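Local coordinates for Sn-glycerol-3-phosphate ABC transporter substrate-binding protein UspB (Mycobacterium tuberculosis, PDB 4MFI) that probably captures glycerophosphocholine outside the cell membrane and delivers it to an ABC transporter for uptake, at residues Y78-L89 and V98-F108. Sequence-based numbering, arbitrary orientation.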
ATOM      1  N   TYR A  78      -0.199 -11.232  -5.598  1.00  9.89           N
ATOM      2  CA  TYR A  78      -0.545 -10.308  -6.669  1.00  8.81           C
ATOM      3  C   TYR A  78       0.274 -10.551  -7.929  1.00  8.42           C
ATOM      4  O   TYR A  78      -0.227 -10.356  -9.036  1.00 10.17           O
ATOM      5  CB  TYR A  78      -0.378  -8.860  -6.208  1.00 10.16           C
ATOM      6  CG  TYR A  78      -1.257  -8.473  -5.041  1.00 10.78           C
ATOM      7  CD1 TYR A  78      -2.576  -8.912  -4.952  1.00 12.52           C
ATOM      8  CD2 TYR A  78      -0.768  -7.659  -4.026  1.00 11.19           C
ATOM      9  CE1 TYR A  78      -3.380  -8.548  -3.886  1.00 13.79           C
ATOM     10  CE2 TYR A  78      -1.561  -7.292  -2.959  1.00 11.81           C
ATOM     11  CZ  TYR A  78      -2.868  -7.736  -2.892  1.00 13.81           C
ATOM     12  OH  TYR A  78      -3.664  -7.372  -1.826  1.00 15.97           O
ATOM     13  N   ASP A  79       1.533 -10.953  -7.763  1.00  9.36           N
ATOM     14  CA  ASP A  79       2.391 -11.227  -8.909  1.00 11.01           C
ATOM     15  C   ASP A  79       1.831 -12.374  -9.740  1.00 10.16           C
ATOM     16  O   ASP A  79       1.827 -12.318 -10.971  1.00 10.76           O
ATOM     17  CB  ASP A  79       3.817 -11.559  -8.462  1.00 12.52           C
ATOM     18  CG  ASP A  79       4.604 -10.335  -8.012  1.00 13.13           C
ATOM     19  OD1 ASP A  79       4.414  -9.246  -8.585  1.00 11.70           O
ATOM     20  OD2 ASP A  79       5.447 -10.475  -7.098  1.00 15.81           O
ATOM     21  N   GLU A  80       1.340 -13.411  -9.065  1.00  9.87           N
ATOM     22  CA  GLU A  80       0.789 -14.566  -9.764  1.00 10.77           C
ATOM     23  C   GLU A  80      -0.513 -14.225 -10.483  1.00  9.75           C
ATOM     24  O   GLU A  80      -0.750 -14.696 -11.599  1.00 11.38           O
ATOM     25  CB  GLU A  80       0.600 -15.748  -8.810  1.00 12.65           C
ATOM     26  CG  GLU A  80       1.910 -16.340  -8.320  1.00 15.91           C
ATOM     27  CD  GLU A  80       1.728 -17.672  -7.626  1.00 19.64           C
ATOM     28  OE1 GLU A  80       0.565 -18.135  -7.503  1.00 19.28           O
ATOM     29  OE2 GLU A  80       2.752 -18.255  -7.205  1.00 24.09           O
ATOM     30  N   VAL A  81      -1.354 -13.402  -9.860  1.00  9.95           N
ATOM     31  CA  VAL A  81      -2.582 -12.974 -10.526  1.00  9.65           C
ATOM     32  C   VAL A  81      -2.237 -12.223 -11.805  1.00  8.74           C
ATOM     33  O   VAL A  81      -2.859 -12.437 -12.847  1.00 10.03           O
ATOM     34  CB  VAL A  81      -3.453 -12.091  -9.618  1.00  9.92           C
ATOM     35  CG1 VAL A  81      -4.673 -11.582 -10.375  1.00  9.50           C
ATOM     36  CG2 VAL A  81      -3.885 -12.874  -8.388  1.00 12.73           C
ATOM     37  N   ALA A  82      -1.232 -11.356 -11.725  1.00  9.05           N
ATOM     38  CA  ALA A  82      -0.826 -10.572 -12.880  1.00  8.95           C
ATOM     39  C   ALA A  82      -0.368 -11.463 -14.040  1.00  8.97           C
ATOM     40  O   ALA A  82      -0.725 -11.204 -15.194  1.00  9.52           O
ATOM     41  CB  ALA A  82       0.253  -9.577 -12.496  1.00 10.96           C
ATOM     42  N   GLN A  83       0.426 -12.500 -13.754  1.00 10.43           N
ATOM     43  CA  GLN A  83       0.874 -13.400 -14.818  1.00 10.02           C
ATOM     44  C   GLN A  83      -0.279 -14.197 -15.419  1.00 10.22           C
ATOM     45  O   GLN A  83      -0.323 -14.424 -16.631  1.00 12.70           O
ATOM     46  CB  GLN A  83       1.979 -14.341 -14.341  1.00 12.16           C
ATOM     47  CG  GLN A  83       3.254 -13.630 -13.894  1.00 15.41           C
ATOM     48  CD  GLN A  83       3.842 -12.698 -14.949  1.00 19.30           C
ATOM     49  OE1 GLN A  83       3.580 -12.835 -16.144  1.00 22.92           O
ATOM     50  NE2 GLN A  83       4.654 -11.750 -14.504  1.00 22.01           N
ATOM     51  N   LYS A  84      -1.215 -14.625 -14.576  1.00 10.35           N
ATOM     52  CA  LYS A  84      -2.363 -15.366 -15.078  1.00 10.51           C
ATOM     53  C   LYS A  84      -3.193 -14.468 -15.997  1.00 10.28           C
ATOM     54  O   LYS A  84      -3.636 -14.900 -17.069  1.00 11.03           O
ATOM     55  CB  LYS A  84      -3.203 -15.904 -13.919  1.00 11.07           C
ATOM     56  CG  LYS A  84      -4.282 -16.893 -14.339  1.00 13.30           C
ATOM     57  CD  LYS A  84      -5.161 -17.259 -13.148  1.00 17.52           C
ATOM     58  CE  LYS A  84      -6.311 -18.173 -13.543  1.00 21.44           C
ATOM     59  NZ  LYS A  84      -5.829 -19.502 -14.010  1.00 25.00           N
ATOM     60  N   PHE A  85      -3.372 -13.211 -15.590  1.00  9.97           N
ATOM     61  CA  PHE A  85      -4.076 -12.235 -16.414  1.00 10.21           C
ATOM     62  C   PHE A  85      -3.339 -12.006 -17.733  1.00 10.94           C
ATOM     63  O   PHE A  85      -3.946 -12.028 -18.802  1.00 10.82           O
ATOM     64  CB  PHE A  85      -4.244 -10.919 -15.645  1.00  9.42           C
ATOM     65  CG  PHE A  85      -5.034  -9.865 -16.383  1.00  9.39           C
ATOM     66  CD1 PHE A  85      -6.219 -10.181 -17.035  1.00 10.71           C
ATOM     67  CD2 PHE A  85      -4.603  -8.542 -16.387  1.00 10.33           C
ATOM     68  CE1 PHE A  85      -6.947  -9.196 -17.698  1.00 10.64           C
ATOM     69  CE2 PHE A  85      -5.323  -7.559 -17.041  1.00 10.30           C
ATOM     70  CZ  PHE A  85      -6.498  -7.886 -17.703  1.00 10.46           C
ATOM     71  N   ASN A  86      -2.027 -11.796 -17.665  1.00 10.74           N
ATOM     72  CA  ASN A  86      -1.234 -11.591 -18.869  1.00 12.17           C
ATOM     73  C   ASN A  86      -1.439 -12.714 -19.889  1.00 11.61           C
ATOM     74  O   ASN A  86      -1.633 -12.462 -21.084  1.00 12.95           O
ATOM     75  CB  ASN A  86       0.248 -11.476 -18.512  1.00 13.57           C
ATOM     76  CG  ASN A  86       1.066 -10.921 -19.645  1.00 16.89           C
ATOM     77  OD1 ASN A  86       0.724  -9.884 -20.219  1.00 16.89           O
ATOM     78  ND2 ASN A  86       2.136 -11.614 -19.995  1.00 20.75           N
ATOM     79  N   ALA A  87      -1.413 -13.954 -19.414  1.00 11.76           N
ATOM     80  CA  ALA A  87      -1.567 -15.095 -20.307  1.00 13.23           C
ATOM     81  C   ALA A  87      -2.962 -15.166 -20.910  1.00 12.34           C
ATOM     82  O   ALA A  87      -3.131 -15.575 -22.060  1.00 15.77           O
ATOM     83  CB  ALA A  87      -1.234 -16.385 -19.583  1.00 13.62           C
ATOM     84  N   ALA A  88      -3.965 -14.767 -20.132  1.00 12.30           N
ATOM     85  CA  ALA A  88      -5.349 -14.855 -20.584  1.00 13.68           C
ATOM     86  C   ALA A  88      -5.645 -13.830 -21.677  1.00 15.03           C
ATOM     87  O   ALA A  88      -6.584 -13.994 -22.458  1.00 17.09           O
ATOM     88  CB  ALA A  88      -6.297 -14.675 -19.411  1.00 14.90           C
ATOM     89  N   LEU A  89      -4.830 -12.781 -21.737  1.00 14.34           N
ATOM     90  CA  LEU A  89      -5.058 -11.676 -22.666  1.00 16.41           C
ATOM     91  C   LEU A  89      -4.959 -12.042 -24.151  1.00 22.72           C
ATOM     92  O   LEU A  89      -5.453 -11.299 -25.003  1.00 25.25           O
ATOM     93  CB  LEU A  89      -4.138 -10.499 -22.336  1.00 17.22           C
ATOM     94  CG  LEU A  89      -4.601  -9.659 -21.144  1.00 17.64           C
ATOM     95  CD1 LEU A  89      -3.491  -8.746 -20.652  1.00 18.45           C
ATOM     96  CD2 LEU A  89      -5.833  -8.841 -21.515  1.00 18.97           C
ATOM     97  N   VAL A  98     -10.638  -8.252 -11.977  1.00  7.45           N
ATOM     98  CA  VAL A  98      -9.311  -8.758 -11.640  1.00  7.95           C
ATOM     99  C   VAL A  98      -8.623  -7.896 -10.583  1.00  6.97           C
ATOM    100  O   VAL A  98      -8.678  -6.661 -10.628  1.00  7.34           O
ATOM    101  CB  VAL A  98      -8.412  -8.933 -12.904  1.00  8.34           C
ATOM    102  CG1 VAL A  98      -8.188  -7.594 -13.614  1.00  8.47           C
ATOM    103  CG2 VAL A  98      -7.091  -9.595 -12.549  1.00 10.06           C
ATOM    104  N   LEU A  99      -7.989  -8.560  -9.620  1.00  7.74           N
ATOM    105  CA  LEU A  99      -7.288  -7.889  -8.531  1.00  8.23           C
ATOM    106  C   LEU A  99      -5.852  -7.537  -8.944  1.00  7.32           C
ATOM    107  O   LEU A  99      -5.023  -8.427  -9.163  1.00  9.48           O
ATOM    108  CB  LEU A  99      -7.275  -8.799  -7.305  1.00 10.18           C
ATOM    109  CG  LEU A  99      -6.681  -8.242  -6.012  1.00 10.55           C
ATOM    110  CD1 LEU A  99      -7.497  -7.045  -5.540  1.00 11.57           C
ATOM    111  CD2 LEU A  99      -6.649  -9.314  -4.935  1.00 14.76           C
ATOM    112  N   LEU A 100      -5.564  -6.242  -9.055  1.00  7.05           N
ATOM    113  CA  LEU A 100      -4.250  -5.771  -9.507  1.00  6.40           C
ATOM    114  C   LEU A 100      -3.613  -4.873  -8.453  1.00  6.66           C
ATOM    115  O   LEU A 100      -4.278  -3.978  -7.911  1.00  7.31           O
ATOM    116  CB  LEU A 100      -4.388  -5.009 -10.827  1.00  7.19           C
ATOM    117  CG  LEU A 100      -4.915  -5.826 -12.008  1.00  7.84           C
ATOM    118  CD1 LEU A 100      -5.094  -4.943 -13.238  1.00  9.55           C
ATOM    119  CD2 LEU A 100      -3.968  -6.984 -12.317  1.00  9.06           C
ATOM    120  N   ASP A 101      -2.331  -5.099  -8.161  1.00  5.79           N
ATOM    121  CA  ASP A 101      -1.686  -4.322  -7.100  1.00  5.51           C
ATOM    122  C   ASP A 101      -1.238  -2.931  -7.542  1.00  5.73           C
ATOM    123  O   ASP A 101      -1.489  -2.507  -8.681  1.00  6.31           O
ATOM    124  CB  ASP A 101      -0.581  -5.102  -6.348  1.00  6.54           C
ATOM    125  CG  ASP A 101       0.749  -5.187  -7.096  1.00  7.44           C
ATOM    126  OD1 ASP A 101       0.955  -4.531  -8.132  1.00  7.82           O
ATOM    127  OD2 ASP A 101       1.636  -5.910  -6.602  1.00 10.67           O
ATOM    128  N   ASP A 102      -0.575  -2.233  -6.629  1.00  5.79           N
ATOM    129  CA  ASP A 102      -0.162  -0.848  -6.839  1.00  5.03           C
ATOM    130  C   ASP A 102       0.828  -0.631  -7.983  1.00  4.64           C
ATOM    131  O   ASP A 102       0.975   0.494  -8.454  1.00  5.81           O
ATOM    132  CB  ASP A 102       0.362  -0.224  -5.530  1.00  5.67           C
ATOM    133  CG  ASP A 102       1.539  -0.978  -4.911  1.00  7.38           C
ATOM    134  OD1 ASP A 102       1.778  -2.156  -5.243  1.00  8.79           O
ATOM    135  OD2 ASP A 102       2.221  -0.384  -4.043  1.00  7.67           O
ATOM    136  N   ARG A 103       1.485  -1.700  -8.433  1.00  5.49           N
ATOM    137  CA  ARG A 103       2.468  -1.614  -9.512  1.00  7.07           C
ATOM    138  C   ARG A 103       1.905  -2.196 -10.799  1.00  6.87           C
ATOM    139  O   ARG A 103       2.138  -1.680 -11.890  1.00  9.63           O
ATOM    140  CB  ARG A 103       3.743  -2.372  -9.132  1.00  6.96           C
ATOM    141  CG  ARG A 103       4.360  -1.930  -7.812  1.00  8.51           C
ATOM    142  CD  ARG A 103       5.222  -3.026  -7.200  1.00  9.04           C
ATOM    143  NE  ARG A 103       4.492  -4.294  -7.148  1.00  8.10           N
ATOM    144  CZ  ARG A 103       5.045  -5.495  -7.286  1.00  7.83           C
ATOM    145  NH1 ARG A 103       6.362  -5.619  -7.460  1.00  8.99           N
ATOM    146  NH2 ARG A 103       4.276  -6.579  -7.250  1.00 10.36           N
ATOM    147  N   TRP A 104       1.155  -3.279 -10.673  1.00  6.30           N
ATOM    148  CA  TRP A 104       0.679  -3.972 -11.859  1.00  5.37           C
ATOM    149  C   TRP A 104      -0.463  -3.261 -12.582  1.00  5.93           C
ATOM    150  O   TRP A 104      -0.591  -3.398 -13.798  1.00  7.38           O
ATOM    151  CB  TRP A 104       0.268  -5.401 -11.517  1.00  6.85           C
ATOM    152  CG  TRP A 104       1.415  -6.364 -11.380  1.00  6.19           C
ATOM    153  CD1 TRP A 104       1.895  -6.921 -10.223  1.00  6.83           C
ATOM    154  CD2 TRP A 104       2.220  -6.894 -12.439  1.00  6.95           C
ATOM    155  NE1 TRP A 104       2.948  -7.764 -10.504  1.00  7.93           N
ATOM    156  CE2 TRP A 104       3.163  -7.770 -11.856  1.00  7.17           C
ATOM    157  CE3 TRP A 104       2.231  -6.720 -13.826  1.00  7.96           C
ATOM    158  CZ2 TRP A 104       4.103  -8.465 -12.612  1.00  7.74           C
ATOM    159  CZ3 TRP A 104       3.163  -7.412 -14.578  1.00  9.06           C
ATOM    160  CH2 TRP A 104       4.093  -8.271 -13.968  1.00  8.68           C
ATOM    161  N   TRP A 105      -1.296  -2.510 -11.866  1.00  6.05           N
ATOM    162  CA  TRP A 105      -2.444  -1.911 -12.550  1.00  6.63           C
ATOM    163  C   TRP A 105      -1.998  -0.977 -13.679  1.00  6.18           C
ATOM    164  O   TRP A 105      -2.571  -1.016 -14.771  1.00  7.06           O
ATOM    165  CB  TRP A 105      -3.431  -1.235 -11.581  1.00  5.95           C
ATOM    166  CG  TRP A 105      -3.043   0.152 -11.145  1.00  4.29           C
ATOM    167  CD1 TRP A 105      -2.470   0.503  -9.956  1.00  5.91           C
ATOM    168  CD2 TRP A 105      -3.218   1.372 -11.883  1.00  4.67           C
ATOM    169  NE1 TRP A 105      -2.272   1.861  -9.912  1.00  5.54           N
ATOM    170  CE2 TRP A 105      -2.722   2.420 -11.081  1.00  5.75           C
ATOM    171  CE3 TRP A 105      -3.745   1.679 -13.145  1.00  5.93           C
ATOM    172  CZ2 TRP A 105      -2.726   3.751 -11.498  1.00  5.98           C
ATOM    173  CZ3 TRP A 105      -3.753   3.009 -13.564  1.00  6.61           C
ATOM    174  CH2 TRP A 105      -3.246   4.028 -12.740  1.00  6.50           C
ATOM    175  N   PHE A 106      -0.960  -0.173 -13.440  1.00  6.00           N
ATOM    176  CA  PHE A 106      -0.526   0.777 -14.466  1.00  5.42           C
ATOM    177  C   PHE A 106       0.120   0.048 -15.636  1.00  6.21           C
ATOM    178  O   PHE A 106      -0.053   0.446 -16.787  1.00  7.21           O
ATOM    179  CB  PHE A 106       0.429   1.833 -13.909  1.00  7.42           C
ATOM    180  CG  PHE A 106       0.880   2.842 -14.938  1.00  7.62           C
ATOM    181  CD1 PHE A 106       0.077   3.924 -15.264  1.00  9.73           C
ATOM    182  CD2 PHE A 106       2.105   2.704 -15.579  1.00  8.85           C
ATOM    183  CE1 PHE A 106       0.486   4.855 -16.212  1.00  9.67           C
ATOM    184  CE2 PHE A 106       2.516   3.629 -16.529  1.00 10.53           C
ATOM    185  CZ  PHE A 106       1.706   4.706 -16.847  1.00 10.58           C
ATOM    186  N   HIS A 107       0.876  -1.009 -15.343  1.00  6.47           N
ATOM    187  CA  HIS A 107       1.449  -1.827 -16.401  1.00  6.30           C
ATOM    188  C   HIS A 107       0.377  -2.254 -17.401  1.00  7.56           C
ATOM    189  O   HIS A 107       0.545  -2.130 -18.621  1.00  8.54           O
ATOM    190  CB  HIS A 107       2.130  -3.057 -15.819  1.00  7.28           C
ATOM    191  CG  HIS A 107       2.512  -4.059 -16.850  1.00  7.41           C
ATOM    192  ND1 HIS A 107       3.654  -3.944 -17.614  1.00  9.66           N
ATOM    193  CD2 HIS A 107       1.883  -5.183 -17.275  1.00  8.21           C
ATOM    194  CE1 HIS A 107       3.721  -4.963 -18.450  1.00 10.18           C
ATOM    195  NE2 HIS A 107       2.656  -5.726 -18.269  1.00 10.39           N
ATOM    196  N   PHE A 108      -0.744  -2.741 -16.886  1.00  7.60           N
ATOM    197  CA  PHE A 108      -1.830  -3.157 -17.763  1.00  7.39           C
ATOM    198  C   PHE A 108      -2.618  -1.990 -18.364  1.00  7.29           C
ATOM    199  O   PHE A 108      -3.001  -2.045 -19.532  1.00  9.01           O
ATOM    200  CB  PHE A 108      -2.746  -4.143 -17.036  1.00  6.94           C
ATOM    201  CG  PHE A 108      -2.095  -5.468 -16.773  1.00  6.78           C
ATOM    202  CD1 PHE A 108      -1.744  -6.300 -17.829  1.00  8.34           C
ATOM    203  CD2 PHE A 108      -1.811  -5.879 -15.478  1.00  7.81           C
ATOM    204  CE1 PHE A 108      -1.139  -7.527 -17.599  1.00  8.84           C
ATOM    205  CE2 PHE A 108      -1.199  -7.108 -15.238  1.00  8.45           C
ATOM    206  CZ  PHE A 108      -0.862  -7.931 -16.303  1.00  7.66           C
TER
HETATM  207  O   HOH W   1      -2.046  -8.111  -9.143  1.00 11.70           O
HETATM  208  O   HOH W   2       7.154  -8.404  -6.958  1.00 12.27           O
HETATM  209  O   HOH W   3       1.582  -7.506 -20.222  1.00 23.85           O
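Asp79 OD1 receives the indole N-H of Trp104 in an almost perfectly straight bond, NE1 to OD1 2.8 Å, lying in the ring plane and using the anti lone pair of the carboxylate. The same oxygen takes NH2 of Arg103 at 3.0 Å from its syn side, in a salt bridge tilted out of both planes. That NH2 also meets Asp101 OD2, 2.8 Å away and in the guanidinium plane, so one arginine nitrogen joins two acidic side chains and probably eases their repulsion. With chi1 at 79°, Asp101 swings its other oxygen, OD1, back onto the N-H groups of Arg103 and Trp104, capping the start of helix 104-110.

With its edge fixed by Asp79, the indole offers a face to Ala82, whose CB sits 3.4 Å from the centroid of the five-membered ring in a CH-pi contact; the small methyl lets the ring lie close against helix 78-88. Deeper in, Phe85 turns its edge to the face of Phe108 in a T-shaped pair, centroids 4.8 Å apart and planes at 64°. Branched, apolar Val81 and Val98 fill the buried helix-strand interface, while Leu99 CD2 meets the edge of the Tyr78 ring. Helix 78-88 is the connection in a beta-alpha-beta crossover from strand 69-73 to strand 97-101, parallel strands with 39-43 between them, as in the alpha/beta domains of periplasmic-binding-protein folds.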